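Long-range contacts in lactococcal prophage ps3 protein 05 (Staphylococcus epidermidis ATCC 12228, PDB 3G8W), which probably transfers an acetyl group from acetyl-coenzyme A to an acceptor not yet identified, as a member of the GNAT acetyltransferase family: residues W55-A60 / T69-Q74; R8-N13 / G59-D64. One frame throughout, in Å; residues are numbered along the deposited sequence.

From the N terminus, R8-N13 begins at the end of strand 6-9 and runs on as loop, after which helices 15-24, 30-37 and 41-48 follow before the chain returns as strand 55-62. Contact 2 closes that 45-residue, largely helical excursion by setting the outermost strand 6-9 antiparallel to 55-62. Contact 1 closes a much shorter hairpin, with only eight residues between its segments, as 55-62 folds back on 65-74. The two loops interleave rather than nest, because W55-A60 falls inside the span of contact 2 while T69-Q74 lies beyond it. G59 and A60 belong to both. The junction is tied by a probable hydrogen bond between L10 N and I57 O, 3.0 Å long.

Contact 1: residues W55-A60 / T69-Q74; sequences WNIFGA and TCTLKQ
K73 lays its CG over one face of the W55 indole, 3.6 Å from the centroid of the five-membered ring and 23° off its normal, a CH-pi contact. The lysine chain crosses that ring because chi1 (-160°) turns CG away from the backbone N; it then bends at chi2, and NZ ends as a donor to Q74 O. T71 meets the same indole differently: its CG2 approaches the edge at W55 CD1, near the ring plane, while its OG1 lies 3.2 Å from CG1 of its direct cross-strand partner I57. These residues share one side of an antiparallel hairpin, strands 55-62 and 65-74 of the GNAT sheet, whose segments run 159° apart; helix 41-48 packs on W55 and I57 there. On the other side F58 and L72 lie alongside, pointing the same way, with F58 CE2 4.1 Å from L72 CB at the ring edge. Helix 96-112 covers this side, Y109 meeting the F58 ring edge-to-face. Paired backbone bonds fix the register: F58 N reaches C70 O at 2.8 Å and C70 N returns to F58 O at 2.9 Å. T69 OG1 adds a weak bond to F58 O.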
# COMPACT_ATOMS: atom_id res chain seq x y z
N TRP B 55 -2.64 9.63 -8.16
CA TRP B 55 -3.40 9.80 -6.92
C TRP B 55 -4.60 10.73 -7.18
O TRP B 55 -4.47 11.96 -7.07
CB TRP B 55 -2.49 10.38 -5.83
CG TRP B 55 -2.79 9.93 -4.43
CD1 TRP B 55 -3.94 9.35 -3.98
CD2 TRP B 55 -1.93 10.05 -3.29
NE1 TRP B 55 -3.84 9.09 -2.64
CE2 TRP B 55 -2.61 9.51 -2.19
CE3 TRP B 55 -0.64 10.56 -3.10
CZ2 TRP B 55 -2.05 9.47 -0.91
CZ3 TRP B 55 -0.09 10.53 -1.83
CH2 TRP B 55 -0.80 9.99 -0.75
N ASN B 56 -5.75 10.15 -7.51
CA ASN B 56 -6.85 10.94 -8.07
C ASN B 56 -8.17 10.92 -7.33
O ASN B 56 -8.78 9.86 -7.15
CB ASN B 56 -7.10 10.53 -9.52
CG ASN B 56 -5.94 10.86 -10.44
OD1 ASN B 56 -4.86 11.25 -9.99
ND2 ASN B 56 -6.17 10.71 -11.73
N ILE B 57 -8.62 12.08 -6.91
CA ILE B 57 -9.93 12.21 -6.32
C ILE B 57 -10.94 12.56 -7.42
O ILE B 57 -10.76 13.55 -8.15
CB ILE B 57 -9.95 13.34 -5.29
CG1 ILE B 57 -8.96 13.05 -4.17
CG2 ILE B 57 -11.36 13.53 -4.72
CD1 ILE B 57 -8.98 14.10 -3.09
N PHE B 58 -12.01 11.78 -7.54
CA PHE B 58 -13.10 12.15 -8.42
C PHE B 58 -14.29 12.70 -7.66
O PHE B 58 -14.55 12.26 -6.53
CB PHE B 58 -13.57 10.97 -9.23
CG PHE B 58 -12.57 10.47 -10.21
CD1 PHE B 58 -12.71 10.75 -11.56
CD2 PHE B 58 -11.51 9.68 -9.79
CE1 PHE B 58 -11.80 10.26 -12.47
CE2 PHE B 58 -10.58 9.18 -10.70
CZ PHE B 58 -10.72 9.46 -12.03
N GLY B 59 -15.01 13.64 -8.28
CA GLY B 59 -16.23 14.20 -7.69
C GLY B 59 -17.45 14.14 -8.59
O GLY B 59 -17.33 14.27 -9.81
N ALA B 60 -18.62 13.91 -7.99
CA ALA B 60 -19.89 14.05 -8.71
C ALA B 60 -20.53 15.41 -8.37
O ALA B 60 -20.57 15.82 -7.20
CB ALA B 60 -20.83 12.93 -8.37
N THR B 69 -17.82 11.81 -3.80
CA THR B 69 -16.35 11.86 -3.94
C THR B 69 -15.74 10.49 -3.75
O THR B 69 -16.27 9.66 -2.99
CB THR B 69 -15.72 12.83 -2.92
OG1 THR B 69 -14.94 13.81 -3.62
CG2 THR B 69 -14.85 12.10 -1.89
N CYS B 70 -14.62 10.24 -4.42
CA CYS B 70 -13.89 9.01 -4.19
C CYS B 70 -12.47 9.10 -4.72
O CYS B 70 -12.26 9.67 -5.78
CB CYS B 70 -14.61 7.87 -4.88
SG CYS B 70 -13.99 6.30 -4.35
N THR B 71 -11.50 8.56 -3.98
CA THR B 71 -10.11 8.58 -4.44
C THR B 71 -9.68 7.32 -5.18
O THR B 71 -9.96 6.21 -4.75
CB THR B 71 -9.11 8.80 -3.29
OG1 THR B 71 -9.22 10.15 -2.84
CG2 THR B 71 -7.69 8.60 -3.76
N LEU B 72 -8.98 7.50 -6.30
CA LEU B 72 -8.28 6.40 -6.94
C LEU B 72 -6.79 6.57 -6.74
O LEU B 72 -6.18 7.57 -7.18
CB LEU B 72 -8.63 6.32 -8.43
CG LEU B 72 -8.28 4.96 -9.05
CD1 LEU B 72 -8.86 3.81 -8.23
CD2 LEU B 72 -8.76 4.89 -10.49
N LYS B 73 -6.20 5.60 -6.05
CA LYS B 73 -4.76 5.61 -5.80
C LYS B 73 -4.17 4.42 -6.53
O LYS B 73 -4.34 3.28 -6.12
CB LYS B 73 -4.46 5.57 -4.29
CG LYS B 73 -3.06 6.03 -3.90
CD LYS B 73 -1.97 4.94 -4.05
CE LYS B 73 -0.54 5.60 -4.11
NZ LYS B 73 0.60 4.68 -4.49
N GLN B 74 -3.52 4.69 -7.64
CA GLN B 74 -2.84 3.66 -8.40
C GLN B 74 -1.46 3.43 -7.77
O GLN B 74 -0.87 4.35 -7.23
CB GLN B 74 -2.76 4.08 -9.85
CG GLN B 74 -2.33 2.99 -10.77
CD GLN B 74 -2.07 3.49 -12.17
OE1 GLN B 74 -2.27 4.67 -12.48
NE2 GLN B 74 -1.63 2.60 -13.04

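Contact 2: residues R8-N13 / G59-D64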
# COMPACT_ATOMS: atom_id res chain seq x y z
N ARG B 8 -16.31 14.90 -12.89
CA ARG B 8 -15.02 15.25 -13.43
C ARG B 8 -13.93 14.91 -12.43
O ARG B 8 -14.20 14.61 -11.26
CB ARG B 8 -14.96 16.73 -13.82
CG ARG B 8 -15.06 17.71 -12.65
CD ARG B 8 -14.87 19.16 -13.13
NE ARG B 8 -15.14 20.15 -12.08
CZ ARG B 8 -14.32 20.43 -11.06
NH1 ARG B 8 -13.16 19.77 -10.91
NH2 ARG B 8 -14.68 21.35 -10.17
N LEU B 9 -12.68 14.95 -12.89
CA LEU B 9 -11.54 14.88 -12.00
C LEU B 9 -11.51 16.14 -11.13
O LEU B 9 -11.47 17.26 -11.65
CB LEU B 9 -10.25 14.78 -12.80
CG LEU B 9 -8.98 14.68 -11.96
CD1 LEU B 9 -8.88 13.30 -11.31
CD2 LEU B 9 -7.77 14.96 -12.82
N LEU B 10 -11.57 15.94 -9.82
CA LEU B 10 -11.28 17.02 -8.88
C LEU B 10 -9.83 17.45 -8.99
O LEU B 10 -8.98 16.70 -9.48
CB LEU B 10 -11.60 16.59 -7.45
CG LEU B 10 -12.91 17.12 -6.88
CD1 LEU B 10 -14.06 17.01 -7.89
CD2 LEU B 10 -13.24 16.46 -5.54
N ASN B 11 -9.56 18.67 -8.52
CA ASN B 11 -8.23 19.26 -8.60
C ASN B 11 -8.08 20.28 -7.46
O ASN B 11 -9.05 20.55 -6.74
CB ASN B 11 -8.08 19.93 -9.96
CG ASN B 11 -8.57 21.36 -9.95
OD1 ASN B 11 -7.89 22.22 -9.41
ND2 ASN B 11 -9.74 21.61 -10.52
N GLN B 12 -6.89 20.87 -7.31
CA GLN B 12 -6.64 21.87 -6.26
C GLN B 12 -7.56 23.11 -6.26
O GLN B 12 -7.49 23.94 -5.35
CB GLN B 12 -5.16 22.25 -6.17
CG GLN B 12 -4.37 22.13 -7.48
CD GLN B 12 -2.85 22.17 -7.26
OE1 GLN B 12 -2.36 22.65 -6.23
NE2 GLN B 12 -2.10 21.68 -8.24
N ASN B 13 -8.42 23.22 -7.27
CA ASN B 13 -9.48 24.24 -7.31
C ASN B 13 -10.73 23.82 -6.54
O ASN B 13 -11.70 24.56 -6.49
CB ASN B 13 -9.91 24.51 -8.75
CG ASN B 13 -9.19 25.68 -9.36
OD1 ASN B 13 -8.17 25.52 -10.03
ND2 ASN B 13 -9.72 26.87 -9.13
N GLY B 59 -15.01 13.64 -8.28
CA GLY B 59 -16.23 14.20 -7.69
C GLY B 59 -17.45 14.14 -8.59
O GLY B 59 -17.33 14.27 -9.81
N ALA B 60 -18.62 13.91 -7.99
CA ALA B 60 -19.89 14.05 -8.71
C ALA B 60 -20.53 15.41 -8.37
O ALA B 60 -20.57 15.82 -7.20
CB ALA B 60 -20.83 12.93 -8.37
N PHE B 61 -21.02 16.11 -9.39
CA PHE B 61 -21.53 17.46 -9.21
C PHE B 61 -22.98 17.60 -9.60
O PHE B 61 -23.37 17.25 -10.72
CB PHE B 61 -20.69 18.47 -9.99
CG PHE B 61 -19.38 18.78 -9.34
CD1 PHE B 61 -19.30 19.76 -8.36
CD2 PHE B 61 -18.23 18.08 -9.70
CE1 PHE B 61 -18.08 20.05 -7.75
CE2 PHE B 61 -17.01 18.36 -9.10
CZ PHE B 61 -16.93 19.35 -8.11
N GLU B 62 -23.76 18.11 -8.65
CA GLU B 62 -25.11 18.62 -8.91
C GLU B 62 -24.98 20.15 -8.94
O GLU B 62 -24.66 20.76 -7.92
CB GLU B 62 -26.05 18.17 -7.79
CG GLU B 62 -27.53 18.17 -8.13
CD GLU B 62 -28.42 18.17 -6.88
OE1 GLU B 62 -27.87 18.05 -5.75
OE2 GLU B 62 -29.67 18.30 -7.02
N ASP B 63 -25.20 20.75 -10.11
CA ASP B 63 -24.94 22.19 -10.32
C ASP B 63 -23.59 22.60 -9.71
O ASP B 63 -22.55 22.00 -10.03
CB ASP B 63 -26.09 23.05 -9.80
N ASP B 64 -23.60 23.59 -8.82
CA ASP B 64 -22.37 24.05 -8.15
C ASP B 64 -21.87 23.10 -7.04
O ASP B 64 -20.71 23.17 -6.64
CB ASP B 64 -22.56 25.48 -7.60
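L10 drives its CD1 into the corner between G59 and F61, and this is the close-packed half of the contact. The methyl meets the F61 ring at its edge, near the ring plane, with L10 CD1 3.5 Å from F61 CE2, and stands equally near the backbone of G59, where L10 CD1 to G59 N is also 3.5 Å. L66 and T69 of strand 65-74 touch L10 as well, so the leucine is buried where strand 6-9 leaves the sheet. Between R8-N13 and G59-D64 the backbone forms one antiparallel hydrogen-bonded pair, R8 with G59; F61 with N6 carries the strand pairing on. The R8 pair is uneven: G59 N to R8 O, 3.2 Å, is nearly straight (175° at the hydrogen), whereas R8 N to G59 O, 3.3 Å, is weak.

The other half, toward solvent, belongs to R8. Its CG sits between the backbone N and the carbonyl carbon (chi1 66°), and from there the chain extends across F61. The guanidinium plane lies 18° from the ring plane, with F61 CE2 over one of its faces but displaced toward the rim. The nearest atoms, R8 NH2 and F61 CZ, are 3.6 Å apart, and the approach is oblique to the ring. R8 NH1 donates to L9 O at 3.1 Å, close to the guanidinium plane, and R8 NH2 makes a salt bridge with D14 OD1, which together limit the group's rotation.

D14 also accepts from N11 N through OD2, so one carboxylate joins the arginine to the loop beyond the strand. The cation is thus probably neutralised by D14: on the exposed side the polar end of R8 is tied to D14 and L9 O while its guanidinium lies against F61, and L10 packs within.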